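Local coordinates for ankyrin repeat domain protein (Legionella pneumophila subsp. pneumophila, PDB 6MCA), which is a secreted effector that probably interacts with LARP7 of the host 7SK snRNP complex and carries ankyrin repeats and a cysteine protease-like region, at residues D213-F225 with V352-E364. Numbering follows the deposited sequence.
Sequences DYFPYIHNIMDAF and VQAVVPVAYSMQE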
loop_
_atom_site.group_PDB
_atom_site.type_symbol
_atom_site.label_atom_id
_atom_site.label_comp_id
_atom_site.label_asym_id
_atom_site.label_seq_id
_atom_site.Cartn_x
_atom_site.Cartn_y
_atom_site.Cartn_z
ATOM N N ASP A 213 -7.850 -25.996 -4.030
ATOM C CA ASP A 213 -6.767 -26.774 -3.435
ATOM C C ASP A 213 -5.558 -25.918 -3.080
ATOM O O ASP A 213 -4.755 -26.321 -2.233
ATOM C CB ASP A 213 -6.343 -27.897 -4.382
ATOM C CG ASP A 213 -7.387 -28.991 -4.493
ATOM O OD1 ASP A 213 -8.186 -29.151 -3.546
ATOM O OD2 ASP A 213 -7.407 -29.692 -5.527
ATOM N N TYR A 214 -5.412 -24.751 -3.701
ATOM C CA TYR A 214 -4.297 -23.857 -3.425
ATOM C C TYR A 214 -4.583 -22.886 -2.286
ATOM O O TYR A 214 -3.685 -22.132 -1.896
ATOM C CB TYR A 214 -3.931 -23.066 -4.686
ATOM C CG TYR A 214 -3.742 -23.915 -5.926
ATOM C CD1 TYR A 214 -3.137 -25.164 -5.854
ATOM C CD2 TYR A 214 -4.162 -23.464 -7.169
ATOM C CE1 TYR A 214 -2.958 -25.939 -6.983
ATOM C CE2 TYR A 214 -3.988 -24.232 -8.305
ATOM C CZ TYR A 214 -3.385 -25.469 -8.206
ATOM O OH TYR A 214 -3.211 -26.238 -9.334
ATOM N N PHE A 215 -5.798 -22.891 -1.739
ATOM C CA PHE A 215 -6.216 -21.883 -0.768
ATOM C C PHE A 215 -5.506 -21.989 0.583
ATOM O O PHE A 215 -5.164 -20.947 1.160
ATOM C CB PHE A 215 -7.733 -21.945 -0.565
ATOM C CG PHE A 215 -8.525 -21.398 -1.723
ATOM C CD1 PHE A 215 -7.886 -20.902 -2.848
ATOM C CD2 PHE A 215 -9.908 -21.379 -1.683
ATOM C CE1 PHE A 215 -8.611 -20.401 -3.913
ATOM C CE2 PHE A 215 -10.640 -20.878 -2.744
ATOM C CZ PHE A 215 -9.991 -20.389 -3.859
ATOM N N PRO A 216 -5.283 -23.191 1.143
ATOM C CA PRO A 216 -4.563 -23.256 2.431
ATOM C C PRO A 216 -3.220 -22.542 2.429
ATOM O O PRO A 216 -2.966 -21.708 3.310
ATOM C CB PRO A 216 -4.414 -24.766 2.657
ATOM C CG PRO A 216 -5.603 -25.345 2.002
ATOM C CD PRO A 216 -5.827 -24.512 0.770
ATOM N N TYR A 217 -2.353 -22.843 1.456
ATOM C CA TYR A 217 -1.057 -22.174 1.373
ATOM C C TYR A 217 -1.223 -20.660 1.344
ATOM O O TYR A 217 -0.579 -19.936 2.113
ATOM C CB TYR A 217 -0.298 -22.656 0.135
ATOM C CG TYR A 217 0.356 -24.012 0.294
ATOM C CD1 TYR A 217 0.210 -24.745 1.464
ATOM C CD2 TYR A 217 1.124 -24.556 -0.727
ATOM C CE1 TYR A 217 0.807 -25.983 1.613
ATOM C CE2 TYR A 217 1.726 -25.793 -0.589
ATOM C CZ TYR A 217 1.563 -26.501 0.583
ATOM O OH TYR A 217 2.161 -27.733 0.725
ATOM N N ILE A 218 -2.108 -20.170 0.469
ATOM C CA ILE A 218 -2.403 -18.741 0.407
ATOM C C ILE A 218 -2.763 -18.212 1.788
ATOM O O ILE A 218 -2.270 -17.157 2.212
ATOM C CB ILE A 218 -3.527 -18.473 -0.612
ATOM C CG1 ILE A 218 -3.081 -18.885 -2.016
ATOM C CG2 ILE A 218 -3.940 -17.009 -0.581
ATOM C CD1 ILE A 218 -4.054 -18.494 -3.108
ATOM N N HIS A 219 -3.603 -18.950 2.521
ATOM C CA HIS A 219 -3.971 -18.542 3.872
ATOM C C HIS A 219 -2.732 -18.251 4.706
ATOM O O HIS A 219 -2.609 -17.174 5.305
ATOM C CB HIS A 219 -4.823 -19.626 4.536
ATOM C CG HIS A 219 -6.271 -19.573 4.158
ATOM N ND1 HIS A 219 -7.007 -20.704 3.877
ATOM C CD2 HIS A 219 -7.119 -18.527 4.017
ATOM C CE1 HIS A 219 -8.246 -20.357 3.576
ATOM N NE2 HIS A 219 -8.340 -19.041 3.654
ATOM N N ASN A 220 -1.779 -19.188 4.714
ATOM C CA ASN A 220 -0.550 -18.986 5.474
ATOM C C ASN A 220 0.134 -17.693 5.056
ATOM O O ASN A 220 0.532 -16.885 5.906
ATOM C CB ASN A 220 0.384 -20.181 5.287
ATOM C CG ASN A 220 -0.179 -21.455 5.880
ATOM O OD1 ASN A 220 -0.907 -21.423 6.872
ATOM N ND2 ASN A 220 0.158 -22.589 5.275
ATOM N N ILE A 221 0.236 -17.463 3.743
ATOM C CA ILE A 221 0.842 -16.230 3.247
ATOM C C ILE A 221 0.141 -15.026 3.857
ATOM O O ILE A 221 0.784 -14.116 4.398
ATOM C CB ILE A 221 0.803 -16.193 1.708
ATOM C CG1 ILE A 221 1.644 -17.333 1.128
ATOM C CG2 ILE A 221 1.294 -14.851 1.191
ATOM C CD1 ILE A 221 1.591 -17.427 -0.383
ATOM N N MET A 222 -1.196 -15.032 3.821
ATOM C CA MET A 222 -1.952 -13.936 4.416
ATOM C C MET A 222 -1.563 -13.746 5.874
ATOM O O MET A 222 -1.267 -12.625 6.308
ATOM C CB MET A 222 -3.452 -14.195 4.272
ATOM C CG MET A 222 -3.942 -14.123 2.833
ATOM S SD MET A 222 -5.642 -14.687 2.616
ATOM C CE MET A 222 -6.520 -13.514 3.649
ATOM N N ASP A 223 -1.502 -14.848 6.632
ATOM C CA ASP A 223 -1.043 -14.777 8.014
ATOM C C ASP A 223 0.274 -14.022 8.103
ATOM O O ASP A 223 0.395 -13.039 8.846
ATOM C CB ASP A 223 -0.892 -16.186 8.591
ATOM C CG ASP A 223 -2.219 -16.808 8.971
ATOM O OD1 ASP A 223 -2.221 -17.979 9.406
ATOM O OD2 ASP A 223 -3.258 -16.129 8.839
ATOM N N ALA A 224 1.257 -14.445 7.302
ATOM C CA ALA A 224 2.557 -13.788 7.323
ATOM C C ALA A 224 2.411 -12.300 7.045
ATOM O O ALA A 224 2.953 -11.463 7.781
ATOM C CB ALA A 224 3.492 -14.448 6.310
ATOM N N PHE A 225 1.628 -11.950 6.018
ATOM C CA PHE A 225 1.427 -10.540 5.705
ATOM C C PHE A 225 0.890 -9.794 6.915
ATOM O O PHE A 225 1.384 -8.709 7.255
ATOM C CB PHE A 225 0.488 -10.390 4.509
ATOM C CG PHE A 225 1.200 -10.309 3.189
ATOM C CD1 PHE A 225 1.917 -9.175 2.842
ATOM C CD2 PHE A 225 1.156 -11.366 2.296
ATOM C CE1 PHE A 225 2.574 -9.096 1.628
ATOM C CE2 PHE A 225 1.812 -11.293 1.082
ATOM C CZ PHE A 225 2.522 -10.156 0.747
ATOM N N VAL A 352 6.846 -6.643 -3.742
ATOM C CA VAL A 352 5.868 -7.111 -2.763
ATOM C C VAL A 352 4.919 -8.124 -3.393
ATOM O O VAL A 352 4.556 -9.126 -2.765
ATOM C CB VAL A 352 5.107 -5.923 -2.146
ATOM C CG1 VAL A 352 4.089 -6.421 -1.133
ATOM C CG2 VAL A 352 6.080 -4.956 -1.490
ATOM N N GLN A 353 4.505 -7.887 -4.643
ATOM C CA GLN A 353 3.615 -8.833 -5.315
ATOM C C GLN A 353 4.264 -10.204 -5.451
ATOM O O GLN A 353 3.607 -11.234 -5.256
ATOM C CB GLN A 353 3.208 -8.315 -6.697
ATOM C CG GLN A 353 2.560 -6.942 -6.725
ATOM C CD GLN A 353 1.521 -6.756 -5.641
ATOM O OE1 GLN A 353 0.501 -7.445 -5.616
ATOM N NE2 GLN A 353 1.774 -5.817 -4.739
ATOM N N ALA A 354 5.557 -10.238 -5.783
ATOM C CA ALA A 354 6.247 -11.504 -6.007
ATOM C C ALA A 354 6.360 -12.355 -4.749
ATOM O O ALA A 354 6.745 -13.524 -4.853
ATOM C CB ALA A 354 7.641 -11.248 -6.581
ATOM N N VAL A 355 6.038 -11.808 -3.574
ATOM C CA VAL A 355 6.112 -12.584 -2.340
ATOM C C VAL A 355 5.163 -13.776 -2.386
ATOM O O VAL A 355 5.469 -14.844 -1.841
ATOM C CB VAL A 355 5.826 -11.673 -1.128
ATOM C CG1 VAL A 355 5.549 -12.495 0.122
ATOM C CG2 VAL A 355 6.989 -10.723 -0.893
ATOM N N VAL A 356 4.020 -13.628 -3.051
ATOM C CA VAL A 356 2.988 -14.665 -3.068
ATOM C C VAL A 356 3.508 -15.931 -3.748
ATOM O O VAL A 356 3.517 -16.996 -3.107
ATOM C CB VAL A 356 1.694 -14.149 -3.724
ATOM C CG1 VAL A 356 0.698 -15.283 -3.904
ATOM C CG2 VAL A 356 1.090 -13.020 -2.899
ATOM N N PRO A 357 3.961 -15.894 -5.012
ATOM C CA PRO A 357 4.468 -17.138 -5.614
ATOM C C PRO A 357 5.709 -17.674 -4.925
ATOM O O PRO A 357 5.874 -18.897 -4.829
ATOM C CB PRO A 357 4.757 -16.738 -7.068
ATOM C CG PRO A 357 4.977 -15.280 -7.020
ATOM C CD PRO A 357 4.057 -14.765 -5.959
ATOM N N VAL A 358 6.578 -16.796 -4.424
ATOM C CA VAL A 358 7.790 -17.251 -3.748
ATOM C C VAL A 358 7.439 -17.991 -2.462
ATOM O O VAL A 358 7.959 -19.081 -2.193
ATOM C CB VAL A 358 8.732 -16.065 -3.481
ATOM C CG1 VAL A 358 9.924 -16.509 -2.650
ATOM C CG2 VAL A 358 9.193 -15.461 -4.793
ATOM N N ALA A 359 6.555 -17.409 -1.646
ATOM C CA ALA A 359 6.153 -18.067 -0.406
ATOM C C ALA A 359 5.407 -19.365 -0.689
ATOM O O ALA A 359 5.578 -20.359 0.030
ATOM C CB ALA A 359 5.297 -17.123 0.439
ATOM N N TYR A 360 4.585 -19.382 -1.742
ATOM C CA TYR A 360 3.928 -20.622 -2.145
ATOM C C TYR A 360 4.952 -21.705 -2.473
ATOM O O TYR A 360 4.878 -22.829 -1.956
ATOM C CB TYR A 360 3.013 -20.361 -3.342
ATOM C CG TYR A 360 2.036 -21.481 -3.612
ATOM C CD1 TYR A 360 2.437 -22.631 -4.281
ATOM C CD2 TYR A 360 0.714 -21.392 -3.195
ATOM C CE1 TYR A 360 1.554 -23.659 -4.525
ATOM C CE2 TYR A 360 -0.178 -22.417 -3.437
ATOM C CZ TYR A 360 0.248 -23.547 -4.103
ATOM O OH TYR A 360 -0.630 -24.573 -4.346
ATOM N N SER A 361 5.922 -21.378 -3.332
ATOM C CA SER A 361 6.952 -22.345 -3.702
ATOM C C SER A 361 7.718 -22.832 -2.480
ATOM O O SER A 361 8.011 -24.026 -2.358
ATOM C CB SER A 361 7.913 -21.728 -4.718
ATOM O OG SER A 361 7.284 -21.543 -5.972
ATOM N N MET A 362 8.053 -21.920 -1.564
ATOM C CA MET A 362 8.783 -22.320 -0.365
ATOM C C MET A 362 7.953 -23.264 0.492
ATOM O O MET A 362 8.495 -24.180 1.123
ATOM C CB MET A 362 9.196 -21.086 0.435
ATOM C CG MET A 362 10.247 -20.240 -0.254
ATOM S SD MET A 362 10.504 -18.668 0.579
ATOM C CE MET A 362 11.287 -19.210 2.095
ATOM N N GLN A 363 6.635 -23.059 0.530
ATOM C CA GLN A 363 5.775 -24.017 1.215
ATOM C C GLN A 363 5.756 -25.362 0.503
ATOM O O GLN A 363 5.599 -26.402 1.154
ATOM C CB GLN A 363 4.355 -23.472 1.332
ATOM C CG GLN A 363 4.198 -22.362 2.343
ATOM C CD GLN A 363 2.776 -21.859 2.419
ATOM O OE1 GLN A 363 1.986 -22.321 3.243
ATOM N NE2 GLN A 363 2.436 -20.912 1.552
ATOM N N GLU A 364 5.910 -25.363 -0.824
ATOM C CA GLU A 364 5.869 -26.621 -1.568
ATOM C C GLU A 364 7.025 -27.545 -1.200
ATOM O O GLU A 364 6.911 -28.767 -1.354
ATOM C CB GLU A 364 5.876 -26.347 -3.072
ATOM C CG GLU A 364 4.569 -25.789 -3.613
ATOM C CD GLU A 364 3.578 -26.875 -3.989
ATOM O OE1 GLU A 364 3.418 -27.838 -3.210
ATOM O OE2 GLU A 364 2.958 -26.764 -5.069
#
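Gln363 meets Tyr217 and Asn220 with a stretched-out side chain that spans the gap between the helices, and its amide is held at both ends. NE2 donates a nearly straight bond to Tyr217 O (3.2 Å) from above the carbonyl plane, an oxygen that also accepts from Ile221 N. OE1 takes a short bond from Asn220 ND2 (2.7 Å), so the rotation of this buried amide is fixed. Farther back, Gln363 CB sits over the centre of the Tyr217 ring, 3.9 Å from the centroid, as a CH-pi contact. The Tyr217 ring also turns its edge to the face of Tyr360 in a T-shaped pair, planes at 70°. Tyr360 CG stands anti to the backbone N (chi1 -165°), which swings the ring up against Tyr217.

The tight apolar centre is Ile221, whose CG1 lies 3.7 Å from Ala359 CB and whose CD1 abuts the Val356 backbone. Toward Phe225 the contact thins but stays buried, with Val352 CG1 4.1 Å from CE1 at the ring edge. Tyr214, Asn220 and the poorly ordered Glu364 form the solvent margin; Tyr217 spans both regions, its ring edge near the Glu364 carboxylate.

This is helix-helix packing: segments 215-225 and 355-364 run at 118° between their N-to-C directions. Helix 188-202 touches Phe225 and Val352, helix 373-399 touches Tyr214 and Val356, and helix 355-364 backs onto the antiparallel sheet at strand 276-280 through Val358 and Met362.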